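Local coordinates for putative glycosyltransferase (Mannosyltransferase) involved in glycosylating the PBCV-1 major capsid protein (Paramecium bursaria Chlorella virus 1, PDB 2P72) that probably transfers a sugar from a nucleotide sugar, using a manganese-binding N-terminal GT-A-type domain, to help glycosylate the virus's major capsid protein, at residues 55-60 / 150-155. Numbering follows the deposited sequence.
Sequences LHFRRS and FPYEQK
Beside the nucleotide-sugar site of this GT-A-type glycosyltransferase domain, the first turn of helix 153-164 docks on helix 52-69, and Glu153 enters as a knob among His56, Phe57, Arg59 and Ser60. The nearest CA pair across the two segments is Phe57 and Glu153, 5.0 Å apart. Glu153 CB lies over the Phe57 ring, 4.2 Å from its centroid and 22° off the normal, which meets the geometry of a CH-pi contact. Beyond CB the chain bends at chi2 (-86°), laying the carboxylate across the aliphatic part of Arg59, with CD of Glu153 3.4 Å from CD of Arg59. The ionic contact is long, 3.7 Å from Arg59 NE to Glu153 OE1; because the oxygen lies over a guanidinium face, no N-H is aimed at it, and attraction between charges is all that this pairing offers. The buried carboxylate finds firmer partners on strand 121-128, where OE1 is hydrogen-bonded to Thr122 and OE2 forms a salt bridge with Lys125. Arg59, which binds UDP-glucose, also makes a weak, long ion pair with Asp80 of the DxD motif. Glu153 would thus lie in the second shell of the donor site, where its charge may help to hold that arginine. His56 packs from helix 52-69 against the turn before Glu153, with its ND1 3.4 Å from Tyr152 CB. With its CG anti to the backbone N (chi1 -173°), the imidazole reaches the N-cap residue Tyr152, whose ring it meets obliquely, centroids 5.6 Å apart. One imidazole face carries Pro151 O and the opposite face Arg59 NH2, each 3.3 Å above the plane and both displaced toward the rim. At the ring's edge, near its plane, His56 CE1 approaches Glu153 OE1 to 3.0 Å.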
loop_
_atom_site.group_PDB
_atom_site.type_symbol
_atom_site.label_atom_id
_atom_site.label_comp_id
_atom_site.label_asym_id
_atom_site.label_seq_id
_atom_site.Cartn_x
_atom_site.Cartn_y
_atom_site.Cartn_z
ATOM N N LEU A 55 0.933 -9.133 -11.694
ATOM C CA LEU A 55 1.340 -9.242 -10.290
ATOM C C LEU A 55 1.375 -7.883 -9.628
ATOM O O LEU A 55 0.960 -7.732 -8.473
ATOM C CB LEU A 55 2.699 -9.931 -10.172
ATOM C CG LEU A 55 2.721 -11.403 -10.617
ATOM C CD1 LEU A 55 4.136 -11.990 -10.585
ATOM C CD2 LEU A 55 1.755 -12.257 -9.805
ATOM N N HIS A 56 1.837 -6.873 -10.355
ATOM C CA HIS A 56 1.753 -5.533 -9.824
ATOM C C HIS A 56 0.313 -5.049 -9.660
ATOM O O HIS A 56 0.008 -4.326 -8.707
ATOM C CB HIS A 56 2.530 -4.518 -10.659
ATOM C CG HIS A 56 2.575 -3.164 -10.013
ATOM N ND1 HIS A 56 1.496 -2.301 -10.016
ATOM C CD2 HIS A 56 3.532 -2.564 -9.267
ATOM C CE1 HIS A 56 1.807 -1.209 -9.339
ATOM N NE2 HIS A 56 3.034 -1.349 -8.865
ATOM N N PHE A 57 -0.558 -5.435 -10.595
ATOM C CA PHE A 57 -1.970 -5.038 -10.534
ATOM C C PHE A 57 -2.728 -5.826 -9.453
ATOM O O PHE A 57 -3.800 -5.420 -9.027
ATOM C CB PHE A 57 -2.647 -5.257 -11.910
ATOM C CG PHE A 57 -2.584 -4.058 -12.814
ATOM C CD1 PHE A 57 -3.562 -3.061 -12.746
ATOM C CD2 PHE A 57 -1.568 -3.930 -13.747
ATOM C CE1 PHE A 57 -3.504 -1.956 -13.588
ATOM C CE2 PHE A 57 -1.501 -2.846 -14.582
ATOM C CZ PHE A 57 -2.463 -1.840 -14.500
ATOM N N ARG A 58 -2.153 -6.938 -8.995
ATOM C CA ARG A 58 -2.897 -7.856 -8.127
ATOM C C ARG A 58 -3.415 -7.210 -6.856
ATOM O O ARG A 58 -4.440 -7.615 -6.344
ATOM C CB ARG A 58 -2.136 -9.150 -7.835
ATOM C CG ARG A 58 -3.040 -10.316 -7.394
ATOM C CD ARG A 58 -2.269 -11.630 -7.259
ATOM N NE ARG A 58 -3.185 -12.782 -7.216
ATOM C CZ ARG A 58 -3.266 -13.665 -6.218
ATOM N NH1 ARG A 58 -2.467 -13.572 -5.162
ATOM N NH2 ARG A 58 -4.151 -14.656 -6.290
ATOM N N ARG A 59 -2.737 -6.176 -6.381
ATOM C CA ARG A 59 -3.211 -5.439 -5.222
ATOM C C ARG A 59 -4.642 -4.932 -5.380
ATOM O O ARG A 59 -5.327 -4.720 -4.383
ATOM C CB ARG A 59 -2.264 -4.281 -4.878
ATOM C CG ARG A 59 -2.261 -3.100 -5.841
ATOM C CD ARG A 59 -1.059 -2.199 -5.564
ATOM N NE ARG A 59 0.156 -2.904 -5.947
ATOM C CZ ARG A 59 1.391 -2.479 -5.703
ATOM N NH1 ARG A 59 1.600 -1.330 -5.084
ATOM N NH2 ARG A 59 2.419 -3.214 -6.107
ATOM N N SER A 60 -5.078 -4.723 -6.627
ATOM C CA SER A 60 -6.398 -4.142 -6.891
ATOM C C SER A 60 -7.464 -5.236 -6.909
ATOM O O SER A 60 -8.651 -4.953 -6.761
ATOM C CB SER A 60 -6.405 -3.308 -8.181
ATOM O OG SER A 60 -5.722 -2.043 -8.008
ATOM N N PHE A 150 4.922 -0.495 -17.423
ATOM C CA PHE A 150 5.485 -0.080 -16.151
ATOM C C PHE A 150 5.223 1.416 -15.943
ATOM O O PHE A 150 5.334 2.191 -16.892
ATOM C CB PHE A 150 6.984 -0.391 -16.152
ATOM C CG PHE A 150 7.746 0.166 -14.967
ATOM C CD1 PHE A 150 8.026 -0.644 -13.861
ATOM C CD2 PHE A 150 8.229 1.480 -14.977
ATOM C CE1 PHE A 150 8.756 -0.149 -12.772
ATOM C CE2 PHE A 150 8.943 1.985 -13.886
ATOM C CZ PHE A 150 9.213 1.163 -12.785
ATOM N N PRO A 151 4.898 1.839 -14.703
ATOM C CA PRO A 151 4.761 1.073 -13.469
ATOM C C PRO A 151 3.342 0.561 -13.129
ATOM O O PRO A 151 2.998 0.483 -11.965
ATOM C CB PRO A 151 5.252 2.063 -12.417
ATOM C CG PRO A 151 4.769 3.413 -12.939
ATOM C CD PRO A 151 4.755 3.288 -14.462
ATOM N N TYR A 152 2.530 0.247 -14.133
ATOM C CA TYR A 152 1.364 -0.613 -13.946
ATOM C C TYR A 152 0.269 0.023 -13.101
ATOM O O TYR A 152 -0.234 1.102 -13.454
ATOM C CB TYR A 152 1.797 -1.977 -13.387
ATOM C CG TYR A 152 2.966 -2.606 -14.123
ATOM C CD1 TYR A 152 2.870 -2.931 -15.471
ATOM C CD2 TYR A 152 4.170 -2.864 -13.465
ATOM C CE1 TYR A 152 3.944 -3.511 -16.153
ATOM C CE2 TYR A 152 5.255 -3.453 -14.134
ATOM C CZ TYR A 152 5.135 -3.769 -15.473
ATOM O OH TYR A 152 6.190 -4.344 -16.145
ATOM N N GLU A 153 -0.116 -0.634 -12.005
ATOM C CA GLU A 153 -1.196 -0.115 -11.164
ATOM C C GLU A 153 -0.875 1.298 -10.666
ATOM O O GLU A 153 -1.763 2.139 -10.543
ATOM C CB GLU A 153 -1.557 -1.080 -10.024
ATOM C CG GLU A 153 -2.462 -0.473 -8.915
ATOM C CD GLU A 153 -1.651 0.246 -7.824
ATOM O OE1 GLU A 153 -0.411 0.232 -7.905
ATOM O OE2 GLU A 153 -2.242 0.826 -6.873
ATOM N N GLN A 154 0.403 1.561 -10.401
ATOM C CA GLN A 154 0.822 2.860 -9.883
ATOM C C GLN A 154 0.572 3.968 -10.925
ATOM O O GLN A 154 0.117 5.060 -10.578
ATOM C CB GLN A 154 2.289 2.754 -9.441
ATOM C CG GLN A 154 2.966 3.989 -8.924
ATOM C CD GLN A 154 4.340 3.624 -8.382
ATOM O OE1 GLN A 154 4.458 3.073 -7.277
ATOM N NE2 GLN A 154 5.376 3.849 -9.190
ATOM N N LYS A 155 0.851 3.661 -12.197
ATOM C CA LYS A 155 0.562 4.537 -13.348
ATOM C C LYS A 155 -0.952 4.709 -13.558
ATOM O O LYS A 155 -1.441 5.814 -13.813
ATOM C CB LYS A 155 1.204 3.938 -14.624
ATOM C CG LYS A 155 0.977 4.704 -15.936
ATOM C CD LYS A 155 1.752 4.058 -17.147
ATOM C CE LYS A 155 1.739 5.000 -18.370
ATOM N NZ LYS A 155 2.669 4.646 -19.504
#